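Local coordinates for protein SusD homolog (PDB 3IV0) that is of unknown function but, as a SusD-family protein of the outer membrane, probably binds a glycan at the cell surface for uptake by a partner transporter, at residues 61-66 with 78-83; 315-320 with 399-404; 213-218 with 433-438. All coordinates share one frame; numbering follows the deposited sequence. Where two conformers were deposited one is given.

Interaction 1 (61-66 with 78-83)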
loop_
_atom_site.group_PDB
_atom_site.type_symbol
_atom_site.label_atom_id
_atom_site.label_comp_id
_atom_site.label_asym_id
_atom_site.label_seq_id
_atom_site.Cartn_x
_atom_site.Cartn_y
_atom_site.Cartn_z
ATOM N N GLY A 61 -10.856 19.204 -16.824
ATOM C CA GLY A 61 -11.957 19.232 -15.855
ATOM C C GLY A 61 -11.834 18.266 -14.670
ATOM O O GLY A 61 -12.479 18.479 -13.626
ATOM N N ASP A 62 -11.023 17.210 -14.828
ATOM C CA ASP A 62 -10.704 16.268 -13.723
ATOM C C ASP A 62 -9.574 16.875 -12.903
ATOM O O ASP A 62 -8.395 16.458 -12.964
ATOM C CB ASP A 62 -10.300 14.910 -14.302
ATOM C CG ASP A 62 -11.444 14.238 -15.037
ATOM O OD1 ASP A 62 -12.592 14.305 -14.537
ATOM O OD2 ASP A 62 -11.199 13.596 -16.067
ATOM N N LYS A 63 -9.936 17.888 -12.144
ATOM C CA LYS A 63 -8.972 18.811 -11.580
ATOM C C LYS A 63 -8.081 18.150 -10.542
ATOM O O LYS A 63 -6.925 18.535 -10.361
ATOM C CB LYS A 63 -9.711 19.986 -10.958
ATOM C CG LYS A 63 -10.325 20.897 -12.010
ATOM C CD LYS A 63 -11.070 22.040 -11.348
ATOM C CE LYS A 63 -11.534 23.023 -12.416
ATOM N NZ LYS A 63 -12.445 24.067 -11.884
ATOM N N TYR A 64 -8.593 17.117 -9.886
ATOM C CA TYR A 64 -7.855 16.433 -8.826
ATOM C C TYR A 64 -6.569 15.787 -9.327
ATOM O O TYR A 64 -5.614 15.674 -8.552
ATOM C CB TYR A 64 -8.728 15.400 -8.117
ATOM C CG TYR A 64 -9.227 14.269 -8.961
ATOM C CD1 TYR A 64 -8.510 13.106 -9.096
ATOM C CD2 TYR A 64 -10.460 14.359 -9.607
ATOM C CE1 TYR A 64 -8.969 12.056 -9.860
ATOM C CE2 TYR A 64 -10.928 13.310 -10.393
ATOM C CZ TYR A 64 -10.176 12.156 -10.504
ATOM O OH TYR A 64 -10.650 11.104 -11.233
ATOM N N VAL A 65 -6.491 15.436 -10.616
ATOM C CA VAL A 65 -5.276 14.839 -11.136
ATOM C C VAL A 65 -4.097 15.797 -10.995
ATOM O O VAL A 65 -3.056 15.436 -10.466
ATOM C CB VAL A 65 -5.422 14.387 -12.596
ATOM C CG1 VAL A 65 -4.071 13.894 -13.123
ATOM C CG2 VAL A 65 -6.506 13.297 -12.671
ATOM N N ALA A 66 -4.231 17.001 -11.538
ATOM C CA ALA A 66 -3.182 18.019 -11.380
ATOM C C ALA A 66 -2.944 18.389 -9.937
ATOM O O ALA A 66 -1.810 18.582 -9.539
ATOM C CB ALA A 66 -3.490 19.306 -12.211
ATOM N N ASN A 78 -10.396 22.734 -1.192
ATOM C CA ASN A 78 -11.351 23.745 -1.619
ATOM C C ASN A 78 -12.252 23.290 -2.800
ATOM O O ASN A 78 -13.435 23.620 -2.812
ATOM C CB ASN A 78 -10.598 25.045 -1.954
ATOM C CG ASN A 78 -11.532 26.221 -2.215
ATOM O OD1 ASN A 78 -11.597 26.733 -3.337
ATOM N ND2 ASN A 78 -12.243 26.656 -1.188
ATOM N N THR A 79 -11.737 22.518 -3.753
ATOM C CA THR A 79 -12.526 22.136 -4.932
ATOM C C THR A 79 -13.454 20.960 -4.633
ATOM O O THR A 79 -14.569 20.920 -5.156
ATOM C CB THR A 79 -11.610 21.790 -6.121
ATOM O OG1 THR A 79 -10.831 22.952 -6.476
ATOM C CG2 THR A 79 -12.393 21.330 -7.329
ATOM N N TYR A 80 -13.044 20.062 -3.739
ATOM C CA TYR A 80 -13.811 18.858 -3.410
ATOM C C TYR A 80 -13.918 18.716 -1.892
ATOM O O TYR A 80 -13.336 17.812 -1.291
ATOM C CB TYR A 80 -13.141 17.620 -3.995
ATOM C CG TYR A 80 -12.827 17.663 -5.464
ATOM C CD1 TYR A 80 -13.794 17.451 -6.420
ATOM C CD2 TYR A 80 -11.519 17.905 -5.900
ATOM C CE1 TYR A 80 -13.477 17.465 -7.766
ATOM C CE2 TYR A 80 -11.205 17.925 -7.225
ATOM C CZ TYR A 80 -12.182 17.694 -8.170
ATOM O OH TYR A 80 -11.842 17.701 -9.511
ATOM N N PRO A 81 -14.630 19.622 -1.232
ATOM C CA PRO A 81 -14.506 19.683 0.213
ATOM C C PRO A 81 -14.973 18.482 1.023
ATOM O O PRO A 81 -14.461 18.272 2.106
ATOM C CB PRO A 81 -15.358 20.889 0.598
ATOM C CG PRO A 81 -16.083 21.315 -0.610
ATOM C CD PRO A 81 -15.424 20.741 -1.794
ATOM N N ASP A 82 -15.999 17.787 0.525
ATOM C CA ASP A 82 -16.658 16.745 1.327
ATOM C C ASP A 82 -16.721 15.360 0.675
ATOM O O ASP A 82 -17.019 14.348 1.377
ATOM C CB ASP A 82 -18.086 17.185 1.704
ATOM C CG ASP A 82 -18.112 18.308 2.688
ATOM O OD1 ASP A 82 -17.208 18.415 3.544
ATOM O OD2 ASP A 82 -19.085 19.093 2.663
ATOM N N ASP A 83 -16.417 15.280 -0.617
ATOM C CA ASP A 83 -16.726 14.092 -1.401
ATOM C C ASP A 83 -15.510 13.230 -1.739
ATOM O O ASP A 83 -14.409 13.447 -1.202
ATOM C CB ASP A 83 -17.599 14.435 -2.622
ATOM C CG ASP A 83 -16.830 15.028 -3.790
ATOM O OD1 ASP A 83 -15.587 14.891 -3.887
ATOM O OD2 ASP A 83 -17.520 15.594 -4.669
HETATM O O HOH W 1 -13.621 16.994 -11.146
#
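The backbones of K63 and Y80 stay well apart, since even the nearest CA atoms, those of K63 and T79, lie 8.2 Å from each other, and mainly one long side chain spans the interval. It belongs to Y80, the first residue to leave helical geometry after helix 73-79. With its CG anti to the carbonyl carbon (chi1 -53°), Y80 sends its ring across to helix 63-69, where the phenol oxygen meets two backbone amides. Y80 OH lies 3.3 Å from K63 N and 3.3 Å from Y64 N, and both hydrogen bonds are weak, the angle at hydrogen being only 120° in the first and 131° in the second. The hydroxyl thus faces the amides that follow the inverse gamma turn centred on D62, in the starch-binding family region of this SusD-like protein. Water 1, modelled rather close to Y80 OH, donates to G61 O. Aromatic and aliphatic carbons close round the same phenol oxygen. The two tyrosine side chains cross at about a right angle: Y80 OH comes in at the edge of the Y64 ring, in its plane, 3.6 Å from Y64 CD2, while Y64 CB rests 3.6 Å from Y80 CE2. T79 CG2 sits over the centre of one face of the Y80 ring. Putting a phenylalanine in place of Y80 would probably leave the K63 and Y64 amides without this acceptor. Beyond the pair, the Y64 ring meets that of Y46, with the planes nearly parallel, and T79 OG1 bonds to Y67 OH.

Interaction 2 (315-320 with 399-404)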
loop_
_atom_site.group_PDB
_atom_site.type_symbol
_atom_site.label_atom_id
_atom_site.label_comp_id
_atom_site.label_asym_id
_atom_site.label_seq_id
_atom_site.Cartn_x
_atom_site.Cartn_y
_atom_site.Cartn_z
ATOM N N GLU A 315 17.711 -0.978 -22.762
ATOM C CA GLU A 315 17.962 -2.082 -21.853
ATOM C C GLU A 315 16.776 -3.036 -21.781
ATOM O O GLU A 315 15.622 -2.596 -21.769
ATOM C CB GLU A 315 18.302 -1.485 -20.477
ATOM C CG GLU A 315 19.606 -0.636 -20.491
ATOM C CD GLU A 315 19.946 -0.000 -19.153
ATOM O OE1 GLU A 315 20.091 -0.755 -18.179
ATOM O OE2 GLU A 315 20.106 1.240 -19.086
ATOM N N ASP A 316 17.046 -4.325 -21.726
ATOM C CA ASP A 316 15.997 -5.343 -21.693
ATOM C C ASP A 316 15.168 -5.245 -20.422
ATOM O O ASP A 316 15.742 -5.037 -19.359
ATOM C CB ASP A 316 16.593 -6.747 -21.725
ATOM C CG ASP A 316 17.145 -7.139 -23.079
ATOM O OD1 ASP A 316 16.880 -6.451 -24.100
ATOM O OD2 ASP A 316 17.873 -8.152 -23.098
ATOM N N ASP A 317 13.858 -5.431 -20.539
ATOM C CA ASP A 317 12.980 -5.473 -19.356
ATOM C C ASP A 317 11.599 -5.859 -19.855
ATOM O O ASP A 317 10.933 -5.054 -20.513
ATOM C CB ASP A 317 12.922 -4.115 -18.690
ATOM C CG ASP A 317 12.193 -4.124 -17.352
ATOM O OD1 ASP A 317 11.298 -4.995 -17.170
ATOM O OD2 ASP A 317 12.505 -3.274 -16.503
ATOM N N ALA A 318 11.185 -7.080 -19.554
ATOM C CA ALA A 318 9.922 -7.600 -20.051
ATOM C C ALA A 318 8.705 -6.799 -19.556
ATOM O O ALA A 318 7.618 -6.879 -20.153
ATOM C CB ALA A 318 9.788 -9.031 -19.716
ATOM N N ARG A 319 8.857 -6.044 -18.463
ATOM C CA ARG A 319 7.757 -5.219 -18.012
ATOM C C ARG A 319 7.383 -4.192 -19.057
ATOM O O ARG A 319 6.230 -3.756 -19.134
ATOM C CB ARG A 319 8.095 -4.547 -16.668
ATOM C CG ARG A 319 8.214 -5.561 -15.519
ATOM C CD ARG A 319 8.871 -5.002 -14.254
ATOM N NE ARG A 319 10.291 -4.729 -14.485
ATOM C CZ ARG A 319 11.227 -4.633 -13.553
ATOM N NH1 ARG A 319 10.948 -4.847 -12.268
ATOM N NH2 ARG A 319 12.466 -4.325 -13.878
ATOM N N LYS A 320 8.351 -3.783 -19.877
ATOM C CA LYS A 320 8.034 -2.803 -20.919
ATOM C C LYS A 320 6.934 -3.306 -21.848
ATOM O O LYS A 320 5.955 -2.607 -22.076
ATOM C CB LYS A 320 9.287 -2.445 -21.734
ATOM C CG LYS A 320 10.306 -1.661 -20.976
ATOM C CD LYS A 320 11.406 -1.088 -21.893
ATOM C CE LYS A 320 12.266 -2.157 -22.523
ATOM N NZ LYS A 320 13.416 -1.573 -23.329
ATOM N N ALA A 399 11.940 -10.243 -14.294
ATOM C CA ALA A 399 11.576 -9.291 -15.353
ATOM C C ALA A 399 12.407 -9.436 -16.628
ATOM O O ALA A 399 12.223 -8.657 -17.561
ATOM C CB ALA A 399 11.700 -7.889 -14.802
ATOM N N HIS A 400 13.351 -10.372 -16.657
ATOM C CA HIS A 400 14.268 -10.509 -17.779
ATOM C C HIS A 400 14.996 -9.179 -18.023
ATOM O O HIS A 400 15.214 -8.768 -19.170
ATOM C CB HIS A 400 13.538 -11.047 -19.030
ATOM C CG HIS A 400 12.760 -12.289 -18.770
ATOM N ND1 HIS A 400 13.326 -13.414 -18.213
ATOM C CD2 HIS A 400 11.458 -12.584 -18.979
ATOM C CE1 HIS A 400 12.401 -14.353 -18.096
ATOM N NE2 HIS A 400 11.262 -13.875 -18.555
ATOM N N ALA A 401 15.414 -8.525 -16.945
ATOM C CA ALA A 401 16.290 -7.395 -16.987
ATOM C C ALA A 401 17.699 -7.798 -16.586
ATOM O O ALA A 401 17.911 -8.850 -15.974
ATOM C CB ALA A 401 15.751 -6.279 -16.064
ATOM N N SER A 402 18.669 -6.962 -16.918
ATOM C CA SER A 402 20.058 -7.316 -16.661
ATOM C C SER A 402 20.363 -7.434 -15.165
ATOM O O SER A 402 19.819 -6.690 -14.358
ATOM C CB SER A 402 20.980 -6.286 -17.283
ATOM O OG SER A 402 20.869 -5.020 -16.638
ATOM N N GLU A 403 21.196 -8.394 -14.771
ATOM C CA GLU A 403 21.604 -8.505 -13.379
ATOM C C GLU A 403 22.455 -7.290 -12.998
ATOM O O GLU A 403 23.262 -6.786 -13.786
ATOM C CB GLU A 403 22.380 -9.793 -13.119
ATOM C CG GLU A 403 21.518 -11.054 -13.089
ATOM C CD GLU A 403 22.259 -12.221 -12.466
ATOM O OE1 GLU A 403 23.501 -12.291 -12.625
ATOM O OE2 GLU A 403 21.608 -13.065 -11.815
ATOM N N ILE A 404 22.257 -6.833 -11.781
ATOM C CA ILE A 404 22.954 -5.702 -11.240
ATOM C C ILE A 404 24.111 -6.211 -10.390
ATOM O O ILE A 404 23.952 -7.103 -9.554
ATOM C CB ILE A 404 22.002 -4.850 -10.357
ATOM C CG1 ILE A 404 20.847 -4.293 -11.196
ATOM C CG2 ILE A 404 22.748 -3.706 -9.669
ATOM C CD1 ILE A 404 21.281 -3.512 -12.298
HETATM O O HOH W 2 21.290 -3.045 -18.646
HETATM O O HOH W 3 18.258 -4.672 -18.476
#
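A318 at the start of helix 318-323 and A399, just after helix 385-398, join an N-cap to a Schellman motif: D317 is the capping residue of the first helix, and H400, with positive phi, closes the second. The touching parts run nearly antiparallel, 160° apart. One direct hydrogen bond crosses between them, from A318 N to A399 O at 2.7 Å, with the donor almost in line with the carbonyl. Thus a first-turn amide of one helix is satisfied by a carbonyl at the terminus of the other.

Charge is organised beside this bond. R319 grips D317 side-on: R319 NE meets the syn lone pair of D317 OD1, and R319 NH2 reaches D317 OD2 at 2.8 Å, on the syn side but well out of the carboxylate plane. D317 OD1 also takes the capping bond from R319 N, on its anti side and again tilted from that plane. Beyond the segments, R319 NH1 forms salt bridges with E418 and E422 of helix 408-422.

Methyl groups pack on the flat groups. A399 CB lies over one face of the R319 guanidinium, offset towards its rim and 3.5 Å from R319 CZ, and A318 CB reaches the edge of the H400 ring at CD2.

At the solvent side, water 2 joins E315 OE1 to S402 OG. A401 CA makes a CA-H...O contact with D316 O at 3.4 Å, and the same carbonyl oxygen accepts from water 3 (2.7 Å), which in turn accepts from S402 N.

Interaction 3 (213-218 with 433-438)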
loop_
_atom_site.group_PDB
_atom_site.type_symbol
_atom_site.label_atom_id
_atom_site.label_comp_id
_atom_site.label_asym_id
_atom_site.label_seq_id
_atom_site.Cartn_x
_atom_site.Cartn_y
_atom_site.Cartn_z
ATOM N N ASN A 213 9.247 -0.106 10.128
ATOM C CA ASN A 213 10.657 0.196 10.403
ATOM C C ASN A 213 11.212 1.220 9.420
ATOM O O ASN A 213 11.952 2.118 9.804
ATOM C CB ASN A 213 11.479 -1.071 10.340
ATOM C CG ASN A 213 11.509 -1.807 11.666
ATOM O OD1 ASN A 213 12.118 -1.339 12.639
ATOM N ND2 ASN A 213 10.841 -2.954 11.725
ATOM N N LEU A 214 10.894 1.095 8.138
ATOM C CA LEU A 214 11.453 1.998 7.134
ATOM C C LEU A 214 10.872 3.406 7.228
ATOM O O LEU A 214 11.558 4.393 6.917
ATOM C CB LEU A 214 11.320 1.395 5.739
ATOM C CG LEU A 214 12.212 0.146 5.558
ATOM C CD1 LEU A 214 11.806 -0.597 4.301
ATOM C CD2 LEU A 214 13.692 0.557 5.468
ATOM N N TRP A 215 9.656 3.551 7.739
ATOM C CA TRP A 215 9.101 4.858 8.038
ATOM C C TRP A 215 9.819 5.433 9.258
ATOM O O TRP A 215 10.106 6.635 9.308
ATOM C CB TRP A 215 7.552 4.842 8.200
ATOM C CG TRP A 215 6.909 4.968 6.903
ATOM C CD1 TRP A 215 6.862 4.030 5.921
ATOM C CD2 TRP A 215 6.251 6.125 6.391
ATOM N NE1 TRP A 215 6.242 4.543 4.805
ATOM C CE2 TRP A 215 5.838 5.829 5.080
ATOM C CE3 TRP A 215 5.957 7.386 6.917
ATOM C CZ2 TRP A 215 5.176 6.774 4.283
ATOM C CZ3 TRP A 215 5.291 8.304 6.143
ATOM C CH2 TRP A 215 4.912 8.001 4.848
ATOM N N LEU A 216 10.130 4.604 10.234
ATOM C CA LEU A 216 10.889 5.064 11.426
ATOM C C LEU A 216 12.309 5.499 11.050
ATOM O O LEU A 216 12.871 6.406 11.666
ATOM C CB LEU A 216 10.901 3.970 12.506
ATOM C CG LEU A 216 9.558 3.888 13.256
ATOM C CD1 LEU A 216 9.421 2.574 14.011
ATOM C CD2 LEU A 216 9.412 5.038 14.246
ATOM N N VAL A 217 12.888 4.916 10.023
ATOM C CA VAL A 217 14.197 5.363 9.529
ATOM C C VAL A 217 14.151 6.841 9.176
ATOM O O VAL A 217 15.086 7.581 9.477
ATOM C CB VAL A 217 14.632 4.536 8.276
ATOM C CG1 VAL A 217 15.747 5.281 7.483
ATOM C CG2 VAL A 217 15.092 3.160 8.711
ATOM N N GLN A 218 13.071 7.300 8.547
ATOM C CA GLN A 218 12.938 8.670 8.105
ATOM C C GLN A 218 12.595 9.609 9.254
ATOM O O GLN A 218 13.115 10.726 9.336
ATOM C CB GLN A 218 11.820 8.776 7.066
ATOM C CG GLN A 218 11.557 10.190 6.559
ATOM C CD GLN A 218 12.764 10.851 5.914
ATOM O OE1 GLN A 218 13.573 10.214 5.199
ATOM N NE2 GLN A 218 12.872 12.147 6.137
ATOM N N LEU A 433 8.681 7.646 -1.776
ATOM C CA LEU A 433 9.356 8.920 -1.844
ATOM C C LEU A 433 9.413 9.602 -0.507
ATOM O O LEU A 433 10.428 10.252 -0.166
ATOM C CB LEU A 433 8.683 9.832 -2.864
ATOM C CG LEU A 433 8.825 9.469 -4.335
ATOM C CD1 LEU A 433 7.970 10.442 -5.142
ATOM C CD2 LEU A 433 10.266 9.574 -4.794
ATOM N N VAL A 434 8.329 9.557 0.265
ATOM C CA VAL A 434 8.340 10.229 1.553
ATOM C C VAL A 434 9.321 9.569 2.537
ATOM O O VAL A 434 10.127 10.258 3.164
ATOM C CB VAL A 434 6.919 10.294 2.161
ATOM C CG1 VAL A 434 6.933 10.753 3.624
ATOM C CG2 VAL A 434 6.005 11.199 1.300
ATOM N N ARG A 435 9.256 8.240 2.666
ATOM C CA ARG A 435 10.039 7.577 3.696
ATOM C C ARG A 435 11.527 7.570 3.358
ATOM O O ARG A 435 12.330 7.325 4.226
ATOM C CB ARG A 435 9.551 6.132 3.943
ATOM C CG ARG A 435 9.766 5.237 2.739
ATOM C CD ARG A 435 9.295 3.807 2.967
ATOM N NE ARG A 435 9.621 2.962 1.830
ATOM C CZ ARG A 435 10.839 2.504 1.559
ATOM N NH1 ARG A 435 11.855 2.800 2.326
ATOM N NH2 ARG A 435 11.023 1.738 0.509
ATOM N N THR A 436 11.877 7.794 2.102
ATOM C CA THR A 436 13.294 7.865 1.703
ATOM C C THR A 436 13.764 9.315 1.639
ATOM O O THR A 436 14.960 9.558 1.389
ATOM C CB THR A 436 13.522 7.212 0.316
ATOM O OG1 THR A 436 12.735 7.921 -0.658
ATOM C CG2 THR A 436 13.215 5.716 0.339
ATOM N N GLY A 437 12.886 10.296 1.806
ATOM C CA GLY A 437 13.273 11.698 1.624
ATOM C C GLY A 437 13.433 12.083 0.152
ATOM O O GLY A 437 13.793 13.220 -0.182
ATOM N N LYS A 438 13.124 11.201 -0.754
ATOM C CA LYS A 438 13.332 11.476 -2.159
ATOM C C LYS A 438 12.240 12.370 -2.725
ATOM O O LYS A 438 12.382 12.868 -3.835
ATOM C CB LYS A 438 13.494 10.181 -2.970
ATOM C CG LYS A 438 14.854 9.542 -2.735
ATOM C CD LYS A 438 14.982 8.185 -3.370
ATOM C CE LYS A 438 16.431 7.756 -3.506
ATOM N NZ LYS A 438 17.084 7.324 -2.261
HETATM O O HOH W 4 12.918 4.591 4.527
#
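W215 and R435 cross at about a right angle where helix 202-219 packs against the last turn of helix 429-436, a buried helix-helix contact in the alpha-helical body of the SusD-like fold. Their backbones come close, with CA atoms 5.2 Å apart. R435 CB stands over the face of the indole, 3.8 Å from the centroid of its five-membered ring and only 10° off the ring normal, a CH-pi contact. The arginine chain then runs out past the pyrrole rim, with R435 CD 3.6 Å from W215 NE1. This course follows from chi1 of 65°, which places R435 CG between its backbone N and carbonyl carbon, and from an extended chain as far as NE. The guanidinium does not stack on the indole, since the two planes are 51° apart.

The benzo end of the indole goes to the neighbouring residue: W215 CH2 touches V434 CG1 at 3.6 Å, and outside the pair the ring meets F136 edge-to-face.

Farther along, beside the guanidinium, R435 has L214, which lies alongside and points the same way. L214 CB is 3.7 Å from R435 NH1, and L214 CD1 sits over one face of the guanidinium, towards its rim. The buried charge is met by E376 of helix 367-381 at NH1 and, from the same helix, by D432 at NE; R419 comes close to NH2 as a like charge, which the two acids probably offset. Q218, one turn after L214, packs its CB and CG against the carbonyl oxygens of R435 and V434.

Polar closure comes from water 4, in the guanidinium plane: it accepts from R435 NH1 at 3.0 Å and donates to both L214 O and R435 O, at 2.8 Å each.

The three contacts are separate points in one chain, none touching another. Interaction 1 closes first along the sequence, joining the neighbouring helices 63-69 and 73-79. Interaction 3 then brings together residues more than 200 positions apart, and interaction 2 falls wholly within the stretch that it encloses. The centres of interactions 1 and 2 lie 38 Å apart. The centres of interactions 2 and 3 lie 27 Å apart. Interaction 3 is the most central and is buried, whereas the other two are partly buried. Helix 408-422 borders both later contacts: its E418 and E422 form salt bridges with R319, while its R419 lies near R435 as a like charge. Contacts distant in sequence thus tie later helices to earlier ones, while interaction 1 is local.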